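Local coordinates for protein hypothetical aldose 1-epimerase (Klebsiella pneumoniae subsp. pneumoniae MGH 78578, PDB 3TY1) that is of unknown function but probably binds carbohydrate, with a fold of the galactose mutarotase type, at residues H124-T127 with I132-L135; T134-A139 with I209-F214; I96-E99 with G105-E108; G118-G123 with V165-F170; G318-Y321 with I327-K330. One frame throughout, in Å; residues are numbered along the deposited sequence.

Contact 1 of 5, residues H124-T127 with I132-L135; sequences HPVT and IYTL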
# COMPACT_ATOMS: atom_id res chain seq x y z
N HIS A 124 -3.22 21.53 2.85
CA HIS A 124 -4.48 20.83 2.60
C HIS A 124 -4.51 20.29 1.16
O HIS A 124 -3.87 20.84 0.28
CB HIS A 124 -5.67 21.76 2.80
CG HIS A 124 -5.88 22.17 4.22
ND1 HIS A 124 -6.72 23.22 4.55
CD2 HIS A 124 -5.38 21.70 5.38
CE1 HIS A 124 -6.74 23.35 5.86
NE2 HIS A 124 -5.94 22.44 6.39
N PRO A 125 -5.26 19.20 0.92
CA PRO A 125 -5.27 18.59 -0.40
C PRO A 125 -6.00 19.38 -1.49
O PRO A 125 -6.82 20.24 -1.19
CB PRO A 125 -5.96 17.24 -0.18
CG PRO A 125 -6.88 17.47 0.93
CD PRO A 125 -6.12 18.46 1.86
N VAL A 126 -5.64 19.11 -2.74
CA VAL A 126 -6.29 19.71 -3.91
C VAL A 126 -5.94 18.86 -5.07
O VAL A 126 -4.84 18.28 -5.11
CB VAL A 126 -5.78 21.17 -4.21
CG1 VAL A 126 -4.24 21.21 -4.52
CG2 VAL A 126 -6.57 21.84 -5.38
N THR A 127 -6.86 18.75 -6.02
CA THR A 127 -6.60 18.11 -7.31
C THR A 127 -6.27 19.24 -8.29
O THR A 127 -7.09 20.08 -8.54
CB THR A 127 -7.82 17.28 -7.74
OG1 THR A 127 -8.14 16.37 -6.68
CG2 THR A 127 -7.57 16.50 -9.07
N ILE A 132 -3.75 14.35 -7.59
CA ILE A 132 -4.13 14.67 -6.22
C ILE A 132 -2.87 15.01 -5.45
O ILE A 132 -2.00 14.17 -5.31
CB ILE A 132 -4.84 13.51 -5.53
CG1 ILE A 132 -6.13 13.12 -6.28
CG2 ILE A 132 -5.21 13.90 -4.09
CD1 ILE A 132 -6.75 11.78 -5.79
N TYR A 133 -2.80 16.23 -4.93
CA TYR A 133 -1.78 16.62 -3.98
C TYR A 133 -2.36 16.30 -2.64
O TYR A 133 -3.29 16.96 -2.21
CB TYR A 133 -1.51 18.12 -4.09
CG TYR A 133 -0.73 18.46 -5.33
CD1 TYR A 133 0.65 18.39 -5.34
CD2 TYR A 133 -1.40 18.86 -6.50
CE1 TYR A 133 1.38 18.71 -6.48
CE2 TYR A 133 -0.69 19.19 -7.65
CZ TYR A 133 0.70 19.10 -7.63
OH TYR A 133 1.40 19.42 -8.75
N THR A 134 -1.80 15.30 -1.98
CA THR A 134 -2.35 14.77 -0.75
C THR A 134 -1.92 15.59 0.47
O THR A 134 -0.89 16.25 0.44
CB THR A 134 -1.98 13.29 -0.61
OG1 THR A 134 -0.55 13.16 -0.65
CG2 THR A 134 -2.62 12.48 -1.77
N LEU A 135 -2.73 15.52 1.52
CA LEU A 135 -2.54 16.29 2.73
C LEU A 135 -1.12 16.20 3.30
O LEU A 135 -0.67 15.13 3.75
CB LEU A 135 -3.54 15.84 3.83
CG LEU A 135 -3.44 16.54 5.19
CD1 LEU A 135 -3.65 18.06 5.09
CD2 LEU A 135 -4.49 15.95 6.15
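This is a backbone-bonded strand pair at the edge of the molecule, with Val126 facing Tyr133 in antiparallel, hydrogen-bonded register. Tyr133 N donates to Val126 O at 2.9 Å. Val126 N returns a longer bond of 3.2 Å to Tyr133 O. Tyr133 O also receives a bent CA-H...O contact from Pro125 CA, at 3.1 Å. One step further on, Thr127 and Ile132 form a non-hydrogen-bonded pair. The two strands, 126-128 and 131-133, are the arms of a tight beta hairpin that makes its own two-stranded sheet beside the larger sheets of the supersandwich.

The two faces of the hairpin differ. On one face the side chains of Val126 and Tyr133 lie side by side and point the same way. Val126 CG1 sits between its backbone N and carbonyl carbon (chi1 61°), which sets it 4.1 Å from Tyr133 CB. Helix 325-330 packs on this face, through Val325 and Thr326. The Tyr133 hydroxyl is held by Arg329 and Asp129. On the other face Thr127 and Ile132 meet at a slant, with Thr127 OG1 3.8 Å from Ile132 CG1.

Away from the hairpin turn the two segments stay close through apolar contact. Leu135 extends CG away from its backbone N (chi1 178°) and carries CD1 alongside the first segment. Leu135 CD1 reaches His124 CD2 at 4.0 Å, at the edge of the imidazole. It also packs on Pro125 CD. His124 ND1 is bonded to Glu384 at the chain end.

Contact 2 of 5, residues T134-A139 with I209-F214; sequences TLHGKA and IYHSNF. With SO4 (sulfate ion), chain L.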
# COMPACT_ATOMS: atom_id res chain seq x y z
N THR A 134 -1.80 15.30 -1.98
CA THR A 134 -2.35 14.77 -0.75
C THR A 134 -1.92 15.59 0.47
O THR A 134 -0.89 16.25 0.44
CB THR A 134 -1.98 13.29 -0.61
OG1 THR A 134 -0.55 13.16 -0.65
CG2 THR A 134 -2.62 12.48 -1.77
N LEU A 135 -2.73 15.52 1.52
CA LEU A 135 -2.54 16.29 2.73
C LEU A 135 -1.12 16.20 3.30
O LEU A 135 -0.67 15.13 3.75
CB LEU A 135 -3.54 15.84 3.83
CG LEU A 135 -3.44 16.54 5.19
CD1 LEU A 135 -3.65 18.06 5.09
CD2 LEU A 135 -4.49 15.95 6.15
N HIS A 136 -0.45 17.33 3.32
CA HIS A 136 0.86 17.48 4.00
C HIS A 136 2.02 16.70 3.44
O HIS A 136 3.00 16.45 4.14
CB HIS A 136 0.71 17.24 5.54
CG HIS A 136 -0.05 18.33 6.22
ND1 HIS A 136 0.07 19.65 5.84
CD2 HIS A 136 -0.90 18.31 7.28
CE1 HIS A 136 -0.69 20.40 6.61
NE2 HIS A 136 -1.28 19.62 7.50
N GLY A 137 1.95 16.36 2.16
CA GLY A 137 3.08 15.77 1.48
C GLY A 137 3.42 14.36 1.93
O GLY A 137 2.58 13.62 2.53
N LYS A 138 4.65 13.98 1.63
CA LYS A 138 5.09 12.58 1.79
C LYS A 138 6.15 12.27 2.81
O LYS A 138 6.29 11.09 3.16
CB LYS A 138 5.51 11.99 0.42
CG LYS A 138 4.29 11.74 -0.51
CD LYS A 138 4.66 10.92 -1.75
CE LYS A 138 4.77 9.39 -1.46
NZ LYS A 138 5.32 8.62 -2.64
N ALA A 139 6.89 13.28 3.30
CA ALA A 139 8.05 13.01 4.19
C ALA A 139 7.63 12.22 5.40
O ALA A 139 8.28 11.24 5.80
CB ALA A 139 8.78 14.32 4.61
N ILE A 209 6.27 22.52 6.49
CA ILE A 209 5.70 23.02 7.72
C ILE A 209 6.19 22.04 8.80
O ILE A 209 6.03 20.80 8.64
CB ILE A 209 4.13 23.04 7.68
CG1 ILE A 209 3.62 23.96 6.58
CG2 ILE A 209 3.58 23.41 9.05
CD1 ILE A 209 2.11 24.02 6.43
N TYR A 210 6.82 22.56 9.87
CA TYR A 210 7.21 21.79 11.04
C TYR A 210 6.01 21.79 11.99
O TYR A 210 5.84 22.68 12.84
CB TYR A 210 8.48 22.38 11.66
CG TYR A 210 9.70 21.97 10.87
CD1 TYR A 210 10.07 22.61 9.72
CD2 TYR A 210 10.44 20.85 11.27
CE1 TYR A 210 11.17 22.17 8.97
CE2 TYR A 210 11.51 20.46 10.59
CZ TYR A 210 11.89 21.11 9.43
OH TYR A 210 12.97 20.63 8.73
N HIS A 211 5.15 20.80 11.81
CA HIS A 211 3.83 20.75 12.41
C HIS A 211 3.98 20.21 13.83
O HIS A 211 4.05 18.99 14.04
CB HIS A 211 2.95 19.86 11.50
CG HIS A 211 1.48 20.02 11.68
ND1 HIS A 211 0.86 19.86 12.90
CD2 HIS A 211 0.49 20.18 10.77
CE1 HIS A 211 -0.45 19.93 12.73
NE2 HIS A 211 -0.70 20.15 11.45
N SER A 212 4.07 21.11 14.79
CA SER A 212 4.45 20.77 16.17
C SER A 212 3.24 20.85 17.08
O SER A 212 2.60 21.91 17.17
CB SER A 212 5.61 21.67 16.60
OG SER A 212 6.65 21.71 15.59
N ASN A 213 2.93 19.76 17.80
CA ASN A 213 1.62 19.56 18.41
C ASN A 213 1.69 19.31 19.90
O ASN A 213 2.41 18.43 20.35
CB ASN A 213 0.94 18.38 17.67
CG ASN A 213 1.09 18.51 16.15
OD1 ASN A 213 0.75 19.53 15.60
ND2 ASN A 213 1.63 17.49 15.49
N PHE A 214 0.91 20.08 20.66
CA PHE A 214 1.02 20.09 22.13
C PHE A 214 -0.38 19.96 22.71
O PHE A 214 -1.28 20.70 22.32
CB PHE A 214 1.66 21.40 22.64
CG PHE A 214 2.98 21.70 21.99
CD1 PHE A 214 4.17 21.16 22.48
CD2 PHE A 214 3.04 22.48 20.84
CE1 PHE A 214 5.40 21.44 21.85
CE2 PHE A 214 4.23 22.73 20.21
CZ PHE A 214 5.44 22.22 20.73
S SO4 L . -4.14 19.86 10.08
O1 SO4 L . -4.39 18.86 11.12
O2 SO4 L . -4.43 21.22 10.58
O3 SO4 L . -2.75 19.81 9.63
O4 SO4 L . -5.00 19.55 8.93
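The imidazole of His211 turns its edge toward the face of His136, an offset edge-to-face pair with ring planes 76° apart. Leu135 CD1 lies on one face of the His136 ring, displaced toward the rim. A sulfate sits at the edge of both rings, close to each plane. The other ring nitrogen of His211, ND1, donates to Asn213 OD1 at 2.7 Å. Asn213 OD1 lies in the ring plane and is met on a lone pair, so this bond fixes how the ring is turned. Direct contact between the two histidines is slight, with His136 NE2 3.8 Å from His211 CD2. His211 gets there with CG swung away from the backbone N (chi1 -162°). His136 comes from the type II turn of Thr134 to Gly137, and His211 from strand 204-214. Trp106 meets the His136 ring edge-to-face, and Phe110 does the same for His211. The sulfate, probably from the crystallisation liquor, is gripped by two donors. Sulfate O3 accepts from His136 NE2 at 2.6 Å and from His211 NE2 at 2.8 Å. Two N-H groups converging on one oxygen at the buried heart of the chain are consistent with a pocket for the oxygens of a sugar.

Contact 3 of 5, residues I96-E99 with G105-E108; sequences INLE and GWLE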
# COMPACT_ATOMS: atom_id res chain seq x y z
N ILE A 96 -1.31 2.82 4.55
CA ILE A 96 -2.02 4.10 4.37
C ILE A 96 -2.07 4.37 2.90
O ILE A 96 -1.04 4.21 2.24
CB ILE A 96 -1.27 5.27 5.06
CG1 ILE A 96 -1.29 5.09 6.58
CG2 ILE A 96 -1.88 6.66 4.63
CD1 ILE A 96 -0.99 6.31 7.35
N ASN A 97 -3.24 4.76 2.39
CA ASN A 97 -3.38 5.26 1.02
C ASN A 97 -3.63 6.76 1.16
O ASN A 97 -4.72 7.17 1.52
CB ASN A 97 -4.54 4.57 0.27
CG ASN A 97 -4.69 5.08 -1.14
OD1 ASN A 97 -4.10 6.10 -1.51
ND2 ASN A 97 -5.43 4.34 -1.97
N LEU A 98 -2.60 7.56 0.91
CA LEU A 98 -2.67 9.03 1.07
C LEU A 98 -3.72 9.70 0.18
O LEU A 98 -4.29 10.74 0.57
CB LEU A 98 -1.27 9.68 0.89
CG LEU A 98 -0.17 9.31 1.90
CD1 LEU A 98 1.24 9.82 1.38
CD2 LEU A 98 -0.46 9.84 3.31
N GLU A 99 -4.01 9.07 -0.96
CA GLU A 99 -5.01 9.57 -1.89
C GLU A 99 -6.45 9.29 -1.43
O GLU A 99 -7.39 9.93 -1.90
CB GLU A 99 -4.79 9.01 -3.31
CG GLU A 99 -3.63 9.66 -4.10
CD GLU A 99 -2.25 9.23 -3.65
OE1 GLU A 99 -2.11 8.18 -2.97
OE2 GLU A 99 -1.30 9.96 -4.00
N GLY A 105 -6.09 10.61 3.45
CA GLY A 105 -5.63 9.34 4.07
C GLY A 105 -4.58 9.54 5.15
O GLY A 105 -4.47 8.74 6.08
N TRP A 106 -3.81 10.63 5.04
CA TRP A 106 -2.84 11.02 6.06
C TRP A 106 -3.46 11.09 7.47
O TRP A 106 -2.75 10.86 8.45
CB TRP A 106 -2.29 12.39 5.67
CG TRP A 106 -1.22 13.00 6.43
CD1 TRP A 106 0.14 13.04 6.09
CD2 TRP A 106 -1.37 13.82 7.57
NE1 TRP A 106 0.82 13.81 7.00
CE2 TRP A 106 -0.07 14.32 7.91
CE3 TRP A 106 -2.46 14.24 8.33
CZ2 TRP A 106 0.14 15.16 9.00
CZ3 TRP A 106 -2.24 15.08 9.41
CH2 TRP A 106 -0.95 15.51 9.73
N LEU A 107 -4.75 11.44 7.57
CA LEU A 107 -5.47 11.44 8.83
C LEU A 107 -5.49 10.08 9.56
O LEU A 107 -5.68 10.02 10.77
CB LEU A 107 -6.88 11.98 8.65
CG LEU A 107 -7.07 13.47 8.25
CD1 LEU A 107 -8.56 13.69 8.01
CD2 LEU A 107 -6.54 14.43 9.31
N GLU A 108 -5.32 8.99 8.82
CA GLU A 108 -5.32 7.64 9.38
C GLU A 108 -4.04 7.32 10.16
O GLU A 108 -4.01 6.32 10.91
CB GLU A 108 -5.57 6.59 8.27
CG GLU A 108 -6.92 6.84 7.54
CD GLU A 108 -7.30 5.80 6.50
OE1 GLU A 108 -6.51 4.88 6.19
OE2 GLU A 108 -8.45 5.90 6.00
O HOH W 1 -5.89 4.32 3.51
O HOH W 2 -3.48 12.22 2.61
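Gly105, Ile96 and Leu98 bury the most surface here, and Gly105 is where the two backbones come nearest. Gly105 CA lies 4.2 Å from Leu98 CA. With no side chain in the way, Gly105 CA presses against Asn97 O at 3.5 Å, in a CA-H...O contact that is almost straight, 170° at the hydrogen. Gly105 N also gives a weak hydrogen bond to Leu98 O.

Ile96 packs on the glycine carbonyl. Ile96 CG2, the branch opposite the backbone N, touches Gly105 O at 3.6 Å.

Leu98 works through one methyl. Leu98 CD2 rests on the start of the Trp106 side chain, 3.9 Å from Trp106 CB, near the plane of the indole and at its edge.

The contact brings together the two ends of a loop that contains the short helix 100-103. The 3-10 segment 105-108 follows it. Asn97 OD1 accepts a weak capping bond from Glu99 N at the turn into the helix. Two waters fill in between the segments. One takes the N-H of Trp106 at 2.9 Å from Trp106 N and donates to Leu98 O. The other accepts from Asn97 N and donates to Glu108 OE1, 2.8 Å away. Glu108 also forms salt bridges, through OE2 to Arg101 and through OE1 to Lys138 of the third subunit. Asn97 packs on Asn97 of the third subunit.

Contact 4 of 5, residues G118-G123 with V165-F170; sequences GYEWTG and VKESTF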
# COMPACT_ATOMS: atom_id res chain seq x y z
N GLY A 118 5.88 18.01 4.23
CA GLY A 118 6.71 18.44 3.10
C GLY A 118 7.36 17.19 2.50
O GLY A 118 6.89 16.11 2.78
N TYR A 119 8.43 17.30 1.70
CA TYR A 119 9.02 18.57 1.24
C TYR A 119 8.64 18.92 -0.20
O TYR A 119 8.68 20.08 -0.59
CB TYR A 119 10.54 18.54 1.36
CG TYR A 119 11.01 18.59 2.79
CD1 TYR A 119 11.01 17.44 3.59
CD2 TYR A 119 11.48 19.79 3.36
CE1 TYR A 119 11.44 17.49 4.91
CE2 TYR A 119 11.94 19.84 4.69
CZ TYR A 119 11.89 18.68 5.46
OH TYR A 119 12.33 18.69 6.77
N GLU A 120 8.26 17.92 -0.98
CA GLU A 120 7.88 18.16 -2.38
C GLU A 120 6.63 19.08 -2.47
O GLU A 120 6.53 19.93 -3.37
CB GLU A 120 7.68 16.82 -3.11
CG GLU A 120 7.74 16.93 -4.61
CD GLU A 120 7.38 15.66 -5.36
OE1 GLU A 120 7.68 14.55 -4.87
OE2 GLU A 120 6.83 15.77 -6.48
N TRP A 121 5.71 18.91 -1.52
CA TRP A 121 4.59 19.84 -1.32
C TRP A 121 4.07 19.69 0.10
O TRP A 121 4.50 18.78 0.82
CB TRP A 121 3.45 19.65 -2.34
CG TRP A 121 2.68 18.44 -2.14
CD1 TRP A 121 1.55 18.31 -1.39
CD2 TRP A 121 3.00 17.15 -2.61
NE1 TRP A 121 1.13 17.02 -1.39
CE2 TRP A 121 2.02 16.27 -2.11
CE3 TRP A 121 4.03 16.63 -3.41
CZ2 TRP A 121 2.03 14.89 -2.38
CZ3 TRP A 121 4.05 15.27 -3.67
CH2 TRP A 121 3.04 14.41 -3.16
N THR A 122 3.14 20.56 0.47
CA THR A 122 2.54 20.55 1.79
C THR A 122 1.11 21.10 1.74
O THR A 122 0.62 21.51 0.70
CB THR A 122 3.38 21.40 2.78
OG1 THR A 122 3.07 21.01 4.11
CG2 THR A 122 3.16 22.94 2.58
N GLY A 123 0.44 21.07 2.88
CA GLY A 123 -0.83 21.74 3.03
C GLY A 123 -2.05 20.90 2.73
O GLY A 123 -1.94 19.71 2.38
N VAL A 165 15.54 10.85 4.52
CA VAL A 165 14.18 10.62 4.01
C VAL A 165 14.14 11.12 2.57
O VAL A 165 14.36 12.30 2.28
CB VAL A 165 13.18 11.34 4.88
CG1 VAL A 165 11.76 11.06 4.39
CG2 VAL A 165 13.31 10.86 6.33
N LYS A 166 13.90 10.20 1.65
CA LYS A 166 14.03 10.49 0.23
C LYS A 166 12.70 10.63 -0.47
O LYS A 166 11.76 9.88 -0.20
CB LYS A 166 14.82 9.40 -0.46
CG LYS A 166 16.23 9.17 0.03
CD LYS A 166 16.88 8.11 -0.91
CE LYS A 166 18.36 7.91 -0.68
NZ LYS A 166 18.88 6.92 -1.69
N GLU A 167 12.64 11.59 -1.40
CA GLU A 167 11.49 11.82 -2.25
C GLU A 167 12.07 11.85 -3.68
O GLU A 167 12.23 12.92 -4.25
CB GLU A 167 10.79 13.15 -1.90
CG GLU A 167 10.21 13.17 -0.43
CD GLU A 167 9.58 14.50 -0.04
OE1 GLU A 167 8.52 14.84 -0.59
OE2 GLU A 167 10.13 15.21 0.84
N SER A 168 12.40 10.64 -4.17
CA SER A 168 13.06 10.36 -5.46
C SER A 168 12.08 9.70 -6.41
O SER A 168 11.55 8.62 -6.12
CB SER A 168 14.23 9.41 -5.20
OG SER A 168 15.13 10.01 -4.27
N THR A 169 11.84 10.35 -7.55
CA THR A 169 10.88 9.86 -8.54
C THR A 169 11.42 10.15 -9.90
O THR A 169 11.73 11.30 -10.19
CB THR A 169 9.52 10.58 -8.36
OG1 THR A 169 9.07 10.39 -7.01
CG2 THR A 169 8.42 10.05 -9.36
N PHE A 170 11.59 9.12 -10.73
CA PHE A 170 12.09 9.32 -12.11
C PHE A 170 11.21 10.32 -12.87
O PHE A 170 10.01 10.27 -12.77
CB PHE A 170 12.20 7.99 -12.84
CG PHE A 170 12.75 8.10 -14.26
CD1 PHE A 170 14.04 8.57 -14.50
CD2 PHE A 170 11.99 7.67 -15.35
CE1 PHE A 170 14.54 8.63 -15.77
CE2 PHE A 170 12.48 7.75 -16.64
CZ PHE A 170 13.76 8.22 -16.85
O HOH W 3 5.81 15.78 -0.34
O HOH W 4 7.37 13.55 -2.46
O HOH W 5 9.61 12.69 -5.69
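Glu167 sends its side chain out extended (chi2 177°), with CG opposite the carbonyl carbon, and so brings its carboxylate to the backbone of Tyr119 and Glu120. The contact ties two sheets of the supersandwich. Glu167 is on strand 159-169 of the large antiparallel sheet, and Tyr119 belongs to the 114-119 region of the mixed sheet. The carboxylate takes two successive backbone N-H groups, one on each oxygen. Tyr119 N donates to Glu167 OE2 at 2.8 Å, on the syn lone pair. Glu120 N donates to Glu167 OE1 at 3.1 Å, also from the syn side but 31° out of the carboxylate plane. A cis peptide bond precedes Tyr119.

The second carboxylate, that of Glu120, comes close as well. Glu120 OE1 and Glu167 OE1 are 4.4 Å apart, and a water lies between them. Another water donates to Glu120 OE1 at 2.8 Å and also meets Thr169 OG1. The like charges are probably eased by Arg101 of the second subunit, which forms a salt bridge with Glu120 OE2. The Tyr119 hydroxyl is bonded to Tyr210, well away from the glutamate. At the near end of the same side chain, Glu167 OE2 lies in the plane of the phenol ring, at its edge, 3.6 Å from Tyr119 CD1.

Contact 5 of 5, residues G318-Y321 with I327-K330; sequences GTSY and IERK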
# COMPACT_ATOMS: atom_id res chain seq x y z
N GLY A 318 6.70 27.45 9.09
CA GLY A 318 6.80 26.92 7.77
C GLY A 318 7.27 27.89 6.72
O GLY A 318 7.43 29.11 6.99
N THR A 319 7.52 27.35 5.53
CA THR A 319 7.71 28.16 4.33
C THR A 319 6.34 28.57 3.76
O THR A 319 6.22 29.57 3.04
CB THR A 319 8.53 27.44 3.23
OG1 THR A 319 7.85 26.26 2.83
CG2 THR A 319 9.94 27.10 3.71
N SER A 320 5.32 27.80 4.11
CA SER A 320 3.95 27.99 3.64
C SER A 320 2.94 27.95 4.78
O SER A 320 3.21 27.45 5.89
CB SER A 320 3.56 26.88 2.62
OG SER A 320 3.79 27.25 1.28
N TYR A 321 1.78 28.52 4.48
CA TYR A 321 0.59 28.33 5.28
C TYR A 321 -0.04 27.03 4.78
O TYR A 321 0.42 26.43 3.81
CB TYR A 321 -0.38 29.52 5.17
CG TYR A 321 0.19 30.79 5.75
CD1 TYR A 321 0.54 30.88 7.11
CD2 TYR A 321 0.38 31.92 4.95
CE1 TYR A 321 1.06 32.10 7.64
CE2 TYR A 321 0.90 33.10 5.47
CZ TYR A 321 1.24 33.19 6.81
OH TYR A 321 1.77 34.38 7.31
N ILE A 327 -2.96 27.58 -3.97
CA ILE A 327 -2.98 28.91 -3.31
C ILE A 327 -1.57 29.36 -2.95
O ILE A 327 -1.20 30.51 -3.23
CB ILE A 327 -3.93 28.92 -2.10
CG1 ILE A 327 -5.37 28.98 -2.61
CG2 ILE A 327 -3.63 30.08 -1.16
CD1 ILE A 327 -6.40 28.42 -1.66
N GLU A 328 -0.77 28.44 -2.41
CA GLU A 328 0.62 28.75 -2.03
C GLU A 328 1.50 29.13 -3.23
O GLU A 328 2.40 29.98 -3.08
CB GLU A 328 1.24 27.63 -1.21
CG GLU A 328 0.50 27.40 0.10
CD GLU A 328 0.56 28.58 1.04
OE1 GLU A 328 1.68 28.96 1.45
OE2 GLU A 328 -0.52 29.16 1.36
N ARG A 329 1.24 28.56 -4.40
CA ARG A 329 1.93 28.99 -5.63
C ARG A 329 1.46 30.38 -6.07
O ARG A 329 2.28 31.27 -6.36
CB ARG A 329 1.66 28.03 -6.78
CG ARG A 329 2.39 26.70 -6.69
CD ARG A 329 1.71 25.72 -7.60
NE ARG A 329 2.31 24.40 -7.57
CZ ARG A 329 1.83 23.33 -8.21
NH1 ARG A 329 0.73 23.41 -8.98
NH2 ARG A 329 2.45 22.17 -8.08
N LYS A 330 0.14 30.55 -6.11
CA LYS A 330 -0.50 31.80 -6.55
C LYS A 330 0.01 32.95 -5.70
O LYS A 330 0.42 33.95 -6.22
CB LYS A 330 -2.03 31.70 -6.42
CG LYS A 330 -2.85 32.77 -7.16
CD LYS A 330 -3.18 32.33 -8.60
CE LYS A 330 -4.06 33.34 -9.35
NZ LYS A 330 -3.39 34.65 -9.43
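Ser320 and Glu328 are the nearest backbone points, CA to CA 6.6 Å, where the loop after strand 311-318 passes the helix 325-330. At that spacing the side chain of Glu328 spans the gap. The side chain is bent at chi2 (-64°), and its carboxylate lies against the loop. One oxygen does the bonding across the contact. Ser320 OG donates to Glu328 OE1 at 2.7 Å, on the anti side and 15° out of the carboxylate plane. Tyr321 N donates to the same Glu328 OE1 at 3.1 Å but comes from above, 60° out of the plane. The serine is pressed close, with Ser320 CB 3.0 Å from Glu328 OE1. Tyr321 CB lies 3.8 Å from the other oxygen, Glu328 OE2. That oxygen has its own partner, Arg333, in a salt bridge. The buried carboxylate is thus held at both oxygens, and the arginine would probably favour its charged form. Gln207 on strand 204-214 also bonds to Ser320 OG. The Tyr321 ring leads away from the helix, and its hydroxyl bonds to Ile263 O. The contact therefore joins the short helix 325-330 to the mixed sheet, with strands 204-214, 259-265 and 297-304 packed around the loop.

Overall arrangement
Contact 2 lies deepest, its centre about 7 Å from the chain centre, while the centre of contact 1 is the outermost at about 20 Å. Contacts 4 and 5 are also buried, though farther out, and contacts 1 and 3 are partly buried. Contacts 2 and 4 reach neighbouring strands of the mixed sheet, and a tyrosine hydroxyl pair links them. Contact 1 runs directly into contact 2 through Thr134 and Leu135, and Arg329 joins it to contact 5. Chemistry changes with place. The hairpin of contact 1 uses backbone pairing. Contacts 4 and 5 use buried glutamates that take backbone N-H groups. Contact 2 pairs imidazoles around an anion. Contact 3 relies on close backbone packing and water and, like contact 4, touches other subunits.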